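Long-range contacts in Iron(3+)-hydroxamate-binding protein FhuD (Bacillus subtilis subsp. subtilis, PDB 3G9Q), which binds iron(3+)-hydroxamate complexes and passes them to the membrane permease of an ABC transporter, and is required for ferrichrome and coprogen transport: residues Ser149-Asn154 and Ile211-Trp216; Lys156-Phe161 and Ile198-Leu203; Thr181-Glu186 and Pro204-Asp209; Lys44-Lys49 and Lys244-Gly249. One frame throughout, in Å; residues are numbered along the deposited sequence.

Contact 1: Ser149-Asn154 and Ile211-Trp216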
loop_
_atom_site.group_PDB
_atom_site.type_symbol
_atom_site.label_atom_id
_atom_site.label_comp_id
_atom_site.label_asym_id
_atom_site.label_seq_id
_atom_site.Cartn_x
_atom_site.Cartn_y
_atom_site.Cartn_z
ATOM N N SER A 149 -15.813 3.837 -4.865
ATOM C CA SER A 149 -15.510 4.339 -3.529
ATOM C C SER A 149 -14.497 3.478 -2.820
ATOM O O SER A 149 -14.314 2.309 -3.150
ATOM C CB SER A 149 -16.765 4.356 -2.648
ATOM O OG SER A 149 -17.843 5.029 -3.249
ATOM N N ILE A 150 -13.838 4.061 -1.832
ATOM C CA ILE A 150 -12.903 3.301 -1.024
ATOM C C ILE A 150 -13.163 3.677 0.423
ATOM O O ILE A 150 -13.034 4.848 0.801
ATOM C CB ILE A 150 -11.444 3.606 -1.339
ATOM C CG1 ILE A 150 -11.164 3.318 -2.822
ATOM C CG2 ILE A 150 -10.555 2.757 -0.419
ATOM C CD1 ILE A 150 -9.832 3.854 -3.338
HETATM N N MSE A 151 -13.547 2.700 1.236
HETATM C CA MSE A 151 -13.810 2.997 2.631
HETATM C C MSE A 151 -13.548 1.874 3.611
HETATM O O MSE A 151 -13.721 0.694 3.302
HETATM C CB MSE A 151 -15.242 3.539 2.802
HETATM C CG MSE A 151 -16.343 2.842 1.995
HETATM SE SE MSE A 151 -18.109 3.789 1.956
HETATM C CE MSE A 151 -17.783 5.111 0.528
ATOM N N GLN A 152 -13.091 2.260 4.797
ATOM C CA GLN A 152 -12.808 1.294 5.850
ATOM C C GLN A 152 -13.554 1.660 7.106
ATOM O O GLN A 152 -13.788 2.833 7.396
ATOM C CB GLN A 152 -11.315 1.217 6.147
ATOM C CG GLN A 152 -10.487 0.738 4.975
ATOM C CD GLN A 152 -9.031 0.624 5.332
ATOM O OE1 GLN A 152 -8.394 1.605 5.722
ATOM N NE2 GLN A 152 -8.493 -0.580 5.209
ATOM N N THR A 153 -13.901 0.633 7.860
ATOM C CA THR A 153 -14.658 0.800 9.082
ATOM C C THR A 153 -13.811 0.592 10.326
ATOM O O THR A 153 -12.893 -0.230 10.337
ATOM C CB THR A 153 -15.825 -0.200 9.111
ATOM O OG1 THR A 153 -16.668 0.067 10.239
ATOM C CG2 THR A 153 -15.289 -1.632 9.200
ATOM N N ASN A 154 -14.137 1.347 11.370
ATOM C CA ASN A 154 -13.445 1.265 12.649
ATOM C C ASN A 154 -14.367 1.768 13.747
ATOM O O ASN A 154 -14.332 2.941 14.106
ATOM C CB ASN A 154 -12.174 2.108 12.632
ATOM C CG ASN A 154 -11.446 2.079 13.963
ATOM O OD1 ASN A 154 -11.117 1.005 14.488
ATOM N ND2 ASN A 154 -11.188 3.259 14.517
ATOM N N ILE A 211 -17.651 -0.486 -4.773
ATOM C CA ILE A 211 -17.024 -0.183 -3.501
ATOM C C ILE A 211 -16.036 -1.221 -3.006
ATOM O O ILE A 211 -16.275 -2.419 -3.093
ATOM C CB ILE A 211 -18.072 -0.007 -2.402
ATOM C CG1 ILE A 211 -19.181 0.937 -2.879
ATOM C CG2 ILE A 211 -17.391 0.535 -1.148
ATOM C CD1 ILE A 211 -18.859 2.336 -3.301
ATOM N N PHE A 212 -14.914 -0.748 -2.491
ATOM C CA PHE A 212 -13.904 -1.631 -1.930
ATOM C C PHE A 212 -13.940 -1.352 -0.435
ATOM O O PHE A 212 -13.304 -0.416 0.030
ATOM C CB PHE A 212 -12.518 -1.283 -2.481
ATOM C CG PHE A 212 -12.239 -1.853 -3.831
ATOM C CD1 PHE A 212 -12.394 -1.088 -4.972
ATOM C CD2 PHE A 212 -11.848 -3.177 -3.964
ATOM C CE1 PHE A 212 -12.167 -1.639 -6.225
ATOM C CE2 PHE A 212 -11.621 -3.726 -5.209
ATOM C CZ PHE A 212 -11.781 -2.958 -6.343
ATOM N N ALA A 213 -14.684 -2.139 0.323
ATOM C CA ALA A 213 -14.755 -1.871 1.749
ATOM C C ALA A 213 -14.139 -2.955 2.604
ATOM O O ALA A 213 -14.022 -4.113 2.190
ATOM C CB ALA A 213 -16.192 -1.641 2.172
ATOM N N GLY A 214 -13.744 -2.568 3.810
ATOM C CA GLY A 214 -13.155 -3.520 4.724
ATOM C C GLY A 214 -12.817 -2.859 6.037
ATOM O O GLY A 214 -12.949 -1.639 6.173
ATOM N N PRO A 215 -12.390 -3.641 7.038
ATOM C CA PRO A 215 -12.045 -3.043 8.326
ATOM C C PRO A 215 -10.753 -2.215 8.250
ATOM O O PRO A 215 -9.935 -2.388 7.337
ATOM C CB PRO A 215 -11.918 -4.257 9.245
ATOM C CG PRO A 215 -11.437 -5.322 8.317
ATOM C CD PRO A 215 -12.286 -5.113 7.094
ATOM N N TRP A 216 -10.595 -1.302 9.210
ATOM C CA TRP A 216 -9.418 -0.441 9.298
ATOM C C TRP A 216 -8.204 -1.256 9.738
ATOM O O TRP A 216 -7.066 -0.829 9.562
ATOM C CB TRP A 216 -9.669 0.695 10.286
ATOM C CG TRP A 216 -8.521 1.625 10.404
ATOM C CD1 TRP A 216 -8.035 2.451 9.435
ATOM C CD2 TRP A 216 -7.707 1.835 11.560
ATOM N NE1 TRP A 216 -6.967 3.168 9.914
ATOM C CE2 TRP A 216 -6.742 2.811 11.219
ATOM C CE3 TRP A 216 -7.698 1.296 12.854
ATOM C CZ2 TRP A 216 -5.775 3.262 12.125
ATOM C CZ3 TRP A 216 -6.736 1.744 13.756
ATOM C CH2 TRP A 216 -5.787 2.720 13.383
#

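Contact 2: Lys156-Phe161 and Ile198-Leu203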
loop_
_atom_site.group_PDB
_atom_site.type_symbol
_atom_site.label_atom_id
_atom_site.label_comp_id
_atom_site.label_asym_id
_atom_site.label_seq_id
_atom_site.Cartn_x
_atom_site.Cartn_y
_atom_site.Cartn_z
ATOM N N LYS A 156 -17.596 3.173 15.222
ATOM C CA LYS A 156 -18.725 3.951 14.725
ATOM C C LYS A 156 -18.319 4.835 13.534
ATOM O O LYS A 156 -19.162 5.243 12.726
ATOM C CB LYS A 156 -19.305 4.809 15.858
ATOM C CG LYS A 156 -19.985 4.004 16.973
ATOM C CD LYS A 156 -20.677 4.919 17.987
ATOM C CE LYS A 156 -21.335 4.134 19.129
ATOM N NZ LYS A 156 -22.418 3.226 18.660
ATOM N N ASP A 157 -17.020 5.104 13.424
ATOM C CA ASP A 157 -16.485 5.931 12.346
ATOM C C ASP A 157 -16.221 5.154 11.068
ATOM O O ASP A 157 -15.811 3.998 11.107
ATOM C CB ASP A 157 -15.181 6.594 12.793
ATOM C CG ASP A 157 -15.388 7.574 13.917
ATOM O OD1 ASP A 157 -14.388 7.909 14.599
ATOM O OD2 ASP A 157 -16.552 8.007 14.105
ATOM N N ILE A 158 -16.454 5.811 9.938
ATOM C CA ILE A 158 -16.226 5.218 8.624
ATOM C C ILE A 158 -15.343 6.180 7.831
ATOM O O ILE A 158 -15.656 7.372 7.704
ATOM C CB ILE A 158 -17.550 5.007 7.863
ATOM C CG1 ILE A 158 -18.437 4.026 8.629
ATOM C CG2 ILE A 158 -17.272 4.489 6.467
ATOM C CD1 ILE A 158 -19.902 4.006 8.193
ATOM N N TYR A 159 -14.232 5.666 7.314
ATOM C CA TYR A 159 -13.306 6.496 6.547
ATOM C C TYR A 159 -13.507 6.309 5.031
ATOM O O TYR A 159 -13.502 5.185 4.542
ATOM C CB TYR A 159 -11.845 6.164 6.943
ATOM C CG TYR A 159 -11.587 6.054 8.447
ATOM C CD1 TYR A 159 -11.339 4.806 9.048
ATOM C CD2 TYR A 159 -11.591 7.188 9.272
ATOM C CE1 TYR A 159 -11.098 4.687 10.437
ATOM C CE2 TYR A 159 -11.355 7.081 10.662
ATOM C CZ TYR A 159 -11.111 5.828 11.234
ATOM O OH TYR A 159 -10.884 5.713 12.592
ATOM N N VAL A 160 -13.733 7.404 4.307
ATOM C CA VAL A 160 -13.888 7.353 2.851
ATOM C C VAL A 160 -12.593 7.919 2.304
ATOM O O VAL A 160 -12.361 9.124 2.375
ATOM C CB VAL A 160 -15.098 8.201 2.340
ATOM C CG1 VAL A 160 -15.112 9.551 3.026
ATOM C CG2 VAL A 160 -15.019 8.386 0.836
ATOM N N PHE A 161 -11.741 7.045 1.775
ATOM C CA PHE A 161 -10.443 7.475 1.266
ATOM C C PHE A 161 -10.450 8.121 -0.098
ATOM O O PHE A 161 -11.345 7.901 -0.903
ATOM C CB PHE A 161 -9.470 6.305 1.262
ATOM C CG PHE A 161 -9.276 5.696 2.611
ATOM C CD1 PHE A 161 -9.995 4.565 2.987
ATOM C CD2 PHE A 161 -8.429 6.292 3.538
ATOM C CE1 PHE A 161 -9.874 4.037 4.274
ATOM C CE2 PHE A 161 -8.301 5.778 4.821
ATOM C CZ PHE A 161 -9.025 4.646 5.194
ATOM N N ILE A 198 -16.882 9.957 8.102
ATOM C CA ILE A 198 -18.295 10.311 8.045
ATOM C C ILE A 198 -19.152 9.425 8.938
ATOM O O ILE A 198 -18.676 8.435 9.498
ATOM C CB ILE A 198 -18.849 10.234 6.589
ATOM C CG1 ILE A 198 -19.197 8.786 6.204
ATOM C CG2 ILE A 198 -17.846 10.818 5.625
ATOM C CD1 ILE A 198 -20.070 8.641 4.958
ATOM N N SER A 199 -20.420 9.801 9.071
ATOM C CA SER A 199 -21.374 9.043 9.873
ATOM C C SER A 199 -22.061 8.021 8.963
ATOM O O SER A 199 -22.058 8.169 7.738
ATOM C CB SER A 199 -22.420 9.985 10.469
ATOM O OG SER A 199 -23.191 10.587 9.444
ATOM N N LEU A 200 -22.655 6.995 9.569
ATOM C CA LEU A 200 -23.353 5.941 8.832
ATOM C C LEU A 200 -24.551 6.485 8.067
ATOM O O LEU A 200 -25.102 5.814 7.191
ATOM C CB LEU A 200 -23.838 4.858 9.795
ATOM C CG LEU A 200 -24.500 3.639 9.161
ATOM C CD1 LEU A 200 -23.529 2.975 8.207
ATOM C CD2 LEU A 200 -24.925 2.666 10.241
ATOM N N GLU A 201 -24.954 7.703 8.409
ATOM C CA GLU A 201 -26.093 8.347 7.769
ATOM C C GLU A 201 -25.755 8.926 6.404
ATOM O O GLU A 201 -26.568 8.882 5.480
ATOM C CB GLU A 201 -26.636 9.468 8.669
ATOM C CG GLU A 201 -27.695 9.009 9.677
ATOM C CD GLU A 201 -27.119 8.224 10.849
ATOM O OE1 GLU A 201 -27.905 7.522 11.540
ATOM O OE2 GLU A 201 -25.887 8.323 11.084
ATOM N N LYS A 202 -24.552 9.475 6.289
ATOM C CA LYS A 202 -24.112 10.088 5.048
ATOM C C LYS A 202 -23.481 9.106 4.066
ATOM O O LYS A 202 -22.941 9.502 3.029
ATOM C CB LYS A 202 -23.136 11.218 5.359
ATOM C CG LYS A 202 -23.823 12.513 5.720
ATOM C CD LYS A 202 -22.812 13.601 6.036
ATOM C CE LYS A 202 -22.235 13.435 7.442
ATOM N NZ LYS A 202 -23.298 13.615 8.492
ATOM N N LEU A 203 -23.565 7.822 4.399
ATOM C CA LEU A 203 -23.013 6.773 3.561
ATOM C C LEU A 203 -23.619 6.795 2.152
ATOM O O LEU A 203 -22.891 6.789 1.163
ATOM C CB LEU A 203 -23.231 5.414 4.225
ATOM C CG LEU A 203 -22.194 4.346 3.893
ATOM C CD1 LEU A 203 -20.829 4.839 4.327
ATOM C CD2 LEU A 203 -22.537 3.045 4.600
#

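Contact 3: Thr181-Glu186 and Pro204-Asp209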
loop_
_atom_site.group_PDB
_atom_site.type_symbol
_atom_site.label_atom_id
_atom_site.label_comp_id
_atom_site.label_asym_id
_atom_site.label_seq_id
_atom_site.Cartn_x
_atom_site.Cartn_y
_atom_site.Cartn_z
ATOM N N THR A 181 -17.528 9.842 -6.776
ATOM C CA THR A 181 -18.722 10.700 -6.680
ATOM C C THR A 181 -18.314 12.150 -6.348
ATOM O O THR A 181 -17.310 12.382 -5.677
ATOM C CB THR A 181 -19.743 10.172 -5.608
ATOM O OG1 THR A 181 -19.226 10.371 -4.286
ATOM C CG2 THR A 181 -20.020 8.683 -5.828
ATOM N N LYS A 182 -19.090 13.112 -6.843
ATOM C CA LYS A 182 -18.815 14.545 -6.635
ATOM C C LYS A 182 -18.416 14.867 -5.186
ATOM O O LYS A 182 -17.436 15.568 -4.935
ATOM C CB LYS A 182 -20.057 15.423 -7.029
ATOM C CG LYS A 182 -20.465 15.092 -8.359
ATOM N N LEU A 183 -19.189 14.337 -4.246
ATOM C CA LEU A 183 -18.960 14.553 -2.836
ATOM C C LEU A 183 -17.662 13.916 -2.365
ATOM O O LEU A 183 -17.004 14.436 -1.463
ATOM C CB LEU A 183 -20.124 13.985 -2.038
ATOM C CG LEU A 183 -20.293 14.545 -0.634
ATOM C CD1 LEU A 183 -20.605 16.027 -0.718
ATOM C CD2 LEU A 183 -21.412 13.808 0.051
ATOM N N THR A 184 -17.279 12.793 -2.961
ATOM C CA THR A 184 -16.041 12.157 -2.537
ATOM C C THR A 184 -14.846 12.964 -3.034
ATOM O O THR A 184 -13.882 13.146 -2.304
ATOM C CB THR A 184 -15.927 10.698 -3.031
ATOM O OG1 THR A 184 -17.032 9.928 -2.543
ATOM C CG2 THR A 184 -14.642 10.073 -2.505
ATOM N N LYS A 185 -14.908 13.453 -4.267
ATOM C CA LYS A 185 -13.822 14.268 -4.810
ATOM C C LYS A 185 -13.752 15.557 -3.993
ATOM O O LYS A 185 -12.679 15.984 -3.562
ATOM C CB LYS A 185 -14.098 14.609 -6.274
ATOM C CG LYS A 185 -13.008 15.391 -6.978
ATOM C CD LYS A 185 -13.354 15.498 -8.456
ATOM C CE LYS A 185 -12.164 15.886 -9.336
ATOM N NZ LYS A 185 -11.638 17.277 -9.136
ATOM N N GLU A 186 -14.919 16.157 -3.779
ATOM C CA GLU A 186 -15.049 17.390 -3.016
ATOM C C GLU A 186 -14.497 17.266 -1.599
ATOM O O GLU A 186 -13.873 18.191 -1.099
ATOM C CB GLU A 186 -16.527 17.801 -2.942
ATOM C CG GLU A 186 -16.807 19.148 -2.250
ATOM C CD GLU A 186 -18.305 19.443 -2.119
ATOM O OE1 GLU A 186 -19.024 19.330 -3.141
ATOM O OE2 GLU A 186 -18.769 19.793 -1.002
ATOM N N PRO A 204 -24.955 6.827 2.036
ATOM C CA PRO A 204 -25.568 6.853 0.704
ATOM C C PRO A 204 -25.184 8.094 -0.093
ATOM O O PRO A 204 -25.416 8.156 -1.294
ATOM C CB PRO A 204 -27.064 6.840 1.006
ATOM C CG PRO A 204 -27.137 6.115 2.308
ATOM C CD PRO A 204 -25.989 6.709 3.072
ATOM N N ASP A 205 -24.603 9.083 0.574
ATOM C CA ASP A 205 -24.216 10.312 -0.098
ATOM C C ASP A 205 -22.843 10.209 -0.744
ATOM O O ASP A 205 -22.507 10.980 -1.644
ATOM C CB ASP A 205 -24.242 11.479 0.890
ATOM C CG ASP A 205 -25.600 11.659 1.542
ATOM O OD1 ASP A 205 -25.710 12.498 2.469
ATOM O OD2 ASP A 205 -26.558 10.962 1.128
ATOM N N PHE A 206 -22.047 9.254 -0.284
ATOM C CA PHE A 206 -20.703 9.054 -0.818
ATOM C C PHE A 206 -20.618 7.825 -1.702
ATOM O O PHE A 206 -19.971 7.847 -2.743
ATOM C CB PHE A 206 -19.715 8.886 0.328
ATOM C CG PHE A 206 -19.264 10.171 0.928
ATOM C CD1 PHE A 206 -18.279 10.934 0.294
ATOM C CD2 PHE A 206 -19.788 10.607 2.143
ATOM C CE1 PHE A 206 -17.809 12.112 0.862
ATOM C CE2 PHE A 206 -19.331 11.786 2.725
ATOM C CZ PHE A 206 -18.331 12.544 2.079
ATOM N N ALA A 207 -21.271 6.753 -1.255
ATOM C CA ALA A 207 -21.288 5.470 -1.942
ATOM C C ALA A 207 -21.397 5.549 -3.455
ATOM O O ALA A 207 -22.329 6.143 -4.007
ATOM C CB ALA A 207 -22.407 4.619 -1.392
ATOM N N GLY A 208 -20.426 4.937 -4.117
ATOM C CA GLY A 208 -20.422 4.913 -5.562
ATOM C C GLY A 208 -21.014 3.622 -6.089
ATOM O O GLY A 208 -21.600 2.835 -5.334
ATOM N N ASP A 209 -20.851 3.423 -7.397
ATOM C CA ASP A 209 -21.336 2.250 -8.135
ATOM C C ASP A 209 -20.597 0.994 -7.694
ATOM O O ASP A 209 -21.192 -0.079 -7.579
ATOM C CB ASP A 209 -21.128 2.488 -9.636
ATOM C CG ASP A 209 -21.925 3.686 -10.153
ATOM O OD1 ASP A 209 -23.155 3.550 -10.309
ATOM O OD2 ASP A 209 -21.338 4.763 -10.386
#

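Contact 4: Lys44-Lys49 and Lys244-Gly249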
loop_
_atom_site.group_PDB
_atom_site.type_symbol
_atom_site.label_atom_id
_atom_site.label_comp_id
_atom_site.label_asym_id
_atom_site.label_seq_id
_atom_site.Cartn_x
_atom_site.Cartn_y
_atom_site.Cartn_z
ATOM N N LYS A 44 3.328 -10.807 7.651
ATOM C CA LYS A 44 1.877 -10.872 7.759
ATOM C C LYS A 44 1.209 -10.412 6.476
ATOM O O LYS A 44 0.068 -10.782 6.192
ATOM C CB LYS A 44 1.374 -10.024 8.928
ATOM C CG LYS A 44 1.544 -10.669 10.292
ATOM C CD LYS A 44 0.731 -9.911 11.329
ATOM C CE LYS A 44 0.894 -10.522 12.711
ATOM N NZ LYS A 44 2.334 -10.539 13.126
ATOM N N ASN A 45 1.934 -9.608 5.701
ATOM C CA ASN A 45 1.423 -9.083 4.437
ATOM C C ASN A 45 1.194 -10.232 3.452
ATOM O O ASN A 45 2.096 -10.998 3.167
ATOM C CB ASN A 45 2.414 -8.082 3.864
ATOM C CG ASN A 45 1.889 -7.388 2.636
ATOM O OD1 ASN A 45 0.732 -7.561 2.248
ATOM N ND2 ASN A 45 2.739 -6.586 2.012
ATOM N N PRO A 46 -0.027 -10.368 2.924
ATOM C CA PRO A 46 -0.296 -11.454 1.986
ATOM C C PRO A 46 0.525 -11.376 0.715
ATOM O O PRO A 46 0.699 -12.378 0.021
ATOM C CB PRO A 46 -1.787 -11.313 1.717
ATOM C CG PRO A 46 -2.004 -9.834 1.851
ATOM C CD PRO A 46 -1.222 -9.533 3.104
ATOM N N TYR A 47 1.045 -10.202 0.394
ATOM C CA TYR A 47 1.829 -10.105 -0.823
ATOM C C TYR A 47 3.296 -10.485 -0.572
ATOM O O TYR A 47 4.085 -10.653 -1.508
ATOM C CB TYR A 47 1.690 -8.696 -1.430
ATOM C CG TYR A 47 0.264 -8.337 -1.802
ATOM C CD1 TYR A 47 -0.287 -7.108 -1.427
ATOM C CD2 TYR A 47 -0.555 -9.244 -2.491
ATOM C CE1 TYR A 47 -1.611 -6.787 -1.721
ATOM C CE2 TYR A 47 -1.887 -8.934 -2.791
ATOM C CZ TYR A 47 -2.408 -7.700 -2.395
ATOM O OH TYR A 47 -3.730 -7.383 -2.649
ATOM N N TYR A 48 3.643 -10.648 0.703
ATOM C CA TYR A 48 5.006 -11.020 1.097
ATOM C C TYR A 48 5.087 -12.509 1.447
ATOM O O TYR A 48 5.419 -13.338 0.597
ATOM C CB TYR A 48 5.466 -10.200 2.315
ATOM C CG TYR A 48 5.760 -8.724 2.083
ATOM C CD1 TYR A 48 5.883 -7.855 3.172
ATOM C CD2 TYR A 48 5.951 -8.198 0.799
ATOM C CE1 TYR A 48 6.185 -6.511 3.005
ATOM C CE2 TYR A 48 6.257 -6.832 0.621
ATOM C CZ TYR A 48 6.375 -6.001 1.738
ATOM O OH TYR A 48 6.708 -4.673 1.615
ATOM N N LYS A 49 4.782 -12.837 2.706
ATOM C CA LYS A 49 4.819 -14.223 3.184
ATOM C C LYS A 49 4.249 -15.141 2.110
ATOM O O LYS A 49 4.589 -16.325 2.035
ATOM C CB LYS A 49 4.024 -14.362 4.499
ATOM C CG LYS A 49 2.518 -14.096 4.393
ATOM C CD LYS A 49 1.837 -14.088 5.768
ATOM C CE LYS A 49 1.826 -15.463 6.451
ATOM N NZ LYS A 49 3.177 -15.994 6.805
ATOM N N LYS A 244 -14.330 -7.180 -0.742
ATOM C CA LYS A 244 -13.657 -7.236 0.548
ATOM C C LYS A 244 -12.198 -6.853 0.406
ATOM O O LYS A 244 -11.420 -7.543 -0.257
ATOM C CB LYS A 244 -13.761 -8.649 1.128
ATOM C CG LYS A 244 -15.133 -9.037 1.691
ATOM C CD LYS A 244 -15.263 -8.647 3.160
ATOM C CE LYS A 244 -14.297 -9.436 4.053
ATOM N NZ LYS A 244 -14.257 -8.915 5.463
HETATM N N MSE A 245 -11.836 -5.749 1.046
HETATM C CA MSE A 245 -10.480 -5.238 0.999
HETATM C C MSE A 245 -9.716 -5.682 2.236
HETATM O O MSE A 245 -10.169 -5.482 3.354
HETATM C CB MSE A 245 -10.529 -3.713 0.909
HETATM C CG MSE A 245 -9.170 -3.047 0.846
HETATM SE SE MSE A 245 -9.282 -1.110 0.668
HETATM C CE MSE A 245 -9.159 -0.968 -1.263
ATOM N N ASP A 246 -8.563 -6.302 2.037
ATOM C CA ASP A 246 -7.761 -6.763 3.160
ATOM C C ASP A 246 -6.900 -5.619 3.695
ATOM O O ASP A 246 -6.009 -5.108 3.005
ATOM C CB ASP A 246 -6.890 -7.948 2.731
ATOM C CG ASP A 246 -6.130 -8.558 3.886
ATOM O OD1 ASP A 246 -6.752 -8.792 4.945
ATOM O OD2 ASP A 246 -4.918 -8.819 3.736
ATOM N N PRO A 247 -7.150 -5.218 4.951
ATOM C CA PRO A 247 -6.425 -4.131 5.606
ATOM C C PRO A 247 -4.896 -4.249 5.652
ATOM O O PRO A 247 -4.198 -3.237 5.580
ATOM C CB PRO A 247 -7.075 -4.076 6.992
ATOM C CG PRO A 247 -7.491 -5.479 7.235
ATOM C CD PRO A 247 -8.028 -5.921 5.906
ATOM N N ILE A 248 -4.381 -5.471 5.754
ATOM C CA ILE A 248 -2.939 -5.705 5.802
ATOM C C ILE A 248 -2.289 -5.603 4.423
ATOM O O ILE A 248 -1.160 -5.136 4.280
ATOM C CB ILE A 248 -2.631 -7.093 6.370
ATOM C CG1 ILE A 248 -3.434 -7.296 7.661
ATOM C CG2 ILE A 248 -1.110 -7.235 6.588
ATOM C CD1 ILE A 248 -3.450 -8.728 8.185
ATOM N N GLY A 249 -3.016 -6.044 3.410
ATOM C CA GLY A 249 -2.486 -5.994 2.068
ATOM C C GLY A 249 -2.347 -4.579 1.552
ATOM O O GLY A 249 -1.354 -4.260 0.898
#

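Contact 1: Ser149-Asn154 and Ile211-Trp216
The indole of W216 lies obliquely against two amides of strand 149-154. The Q152 side chain crosses it at about a right angle, amide and ring planes 73° apart, OE1 of Q152 3.8 Å from CD1 of W216. That of N154 runs alongside, pointing the same way, its OD1 3.8 Å from CE3 of W216 and its ND2 bonded to Y159. The F212 ring has S149 O at its edge, near the plane, and leads away toward Y243 and F264. Q152 and F212 lie on strands 149-154 and 211-215, parallel neighbours in the mixed sheet of the C-terminal lobe of this solute-binding fold; W216 follows the second. F212 N bonds to S149 O, T153 N to G214 O and W216 N to T153 O; M151 N to F212 O and G214 N to M151 O are weak. With CG opposite the carbonyl carbon (chi1 -63°), Q152 carries its amide out beside P215, NE2 of Q152 3.1 Å from P215 O but badly angled for a hydrogen bond. An alanine here would probably leave CD1 of W216 and P215 O without their amide neighbour. On the face shared by M151 and I211, CG of M151 meets CG2 of I211 at 4.0 Å.

Contact 2: Lys156-Phe161 and Ile198-Leu203
I158 is the side chain round which this contact is arranged, and its partners reach it from different directions. L200 meets it slantwise, methyl against methyl, with CD1 of I158 3.8 Å from CD1 of L200. L203 comes in at about a right angle, so that its CD1 lies 4.1 Å from the same I158 CD1 and almost as near to CG2, between the two branches of the isoleucine. CG of L203 stands opposite its backbone N (chi1 -151°), and the end of the leucine is thereby carried nearer to I158 than its first bond suggests. A second, smaller crossing joins V160 and I198, again nearly perpendicular, where CG1 of V160 lies 4.0 Å from CG2 of I198. Between the two segments one pair, I158 with I198, sets the register; V160 bonds on to T196. The bond from I198 N to I158 O is 2.9 Å, the donor lying almost straight out from the carbonyl, whereas the return bond from I158 N to I198 O is weak. Beyond I198 the chain leaves the sheet through a type I turn from S199 to K202, which brings L200 and L203 back over I158; I230 packs on both leucines from helix 229-232. The arrangement is that of an antiparallel outer strand, 195-198, whose chain folds back as a loop over the hydrophobic face of its neighbour, strand 157-161 of the mixed sheet.

Contact 3: Thr181-Glu186 and Pro204-Asp209
The ring of F206 forms the closely packed centre of this contact, set against the first turn of helix 182-189. L183 crosses it at about a right angle and lays a methyl over one face: CD2 of L183 is 3.9 Å from the centroid of the F206 ring and only 9° off its normal, a CH-pi contact. CG of L183 follows near the rim, 3.8 Å from CE1 of F206. At the edge, near the ring plane, OG1 of T184 lies 3.3 Å from CD1 of F206. A leucine methyl above and a threonine at the rim probably help to keep the ring in place. Were F206 replaced by an alanine, L183 would probably lose the surface on which its CD2 rests, and a gap would open beside the helix. The helix begins at T181, which occupies the N-cap position. Its hydroxyl sits between the backbone N and the carbonyl carbon (chi1 71°), which brings OG1 of T181 to within 3.1 Å of F206 O and to 2.8 Å from OG1 of T184. Those two hydroxyls share a hydrogen bond of undecided direction. CG2 of T181 packs on CA of G208, whose backbone N is bonded to OG of S149, on strand 148-154. Toward solvent the contact thins out: exposed D205 lies side by side with L183 at the margin, while E186 and K185 make no contact across, K185 pointing away to form a salt bridge with D190.

Contact 4: Lys44-Lys49 and Lys244-Gly249
I248, G249 and P46 bury the most surface here, and the contact is best understood from what each one offers. It bridges the two lobes of this solute-binding fold, the loop after strand 35-37 of the N-terminal lobe meeting the loop after strand 242-244 of the C-terminal lobe. I248 presents its CG2 branch, which stands opposite the backbone N (chi1 -49° for CG1) and so reaches into the bend at K44-P46. CG2 of I248 lies 3.8 Å from K44 O, equally near CA of N45, and 4.2 Å from CD of P46. G249 contributes only backbone. Its CA is 3.9 Å from CG of P46 and 3.6 Å from OD1 of N45, and its carbonyl O meets the edge of the Y47 ring, near the plane, 3.6 Å from CE1 of Y47. P46 brings its pyrrolidine ring in from the opposite direction to D246, with CG of P46 3.6 Å from OD2 of D246. The polar groups at this boundary are mostly engaged on their own side. OD1 of N45 accepts a weak but straight bond from Y47 N, closing an Asx turn, while ND2 of N45 is bonded to S257 OG of helix 255-270. OD2 of D246 likewise takes a weak bond from G249 N. Methyl, methylene and carbonyl groups, a carboxylate, an amide oxygen and a ring edge thus meet in van der Waals contact, an interface held by fit of shape more than by directional bonds and probably one that tolerates small shifts between its two sides.

How the contacts relate
Contacts 1, 2 and 3 cluster in the C-terminal lobe, with centres 9 to 14 Å apart. Contact 4 lies about 23 and 26 Å from contacts 2 and 3, centre to centre, but about 14 Å from contact 1, which it touches through A213 O and M245 N. Contacts 1 and 2 share the mixed sheet, where 148-154 stands between 157-161 and 210-215; contact 3 packs helices 182-189 and 203-206 beside it. Along the chain, contacts 2 and 3 interleave between the segments of contact 1, itself between those of contact 4. Contact 4 thus joins the mixed-sheet lobe to that of the parallel sheet, consistent with two lobes that hold ligand between them.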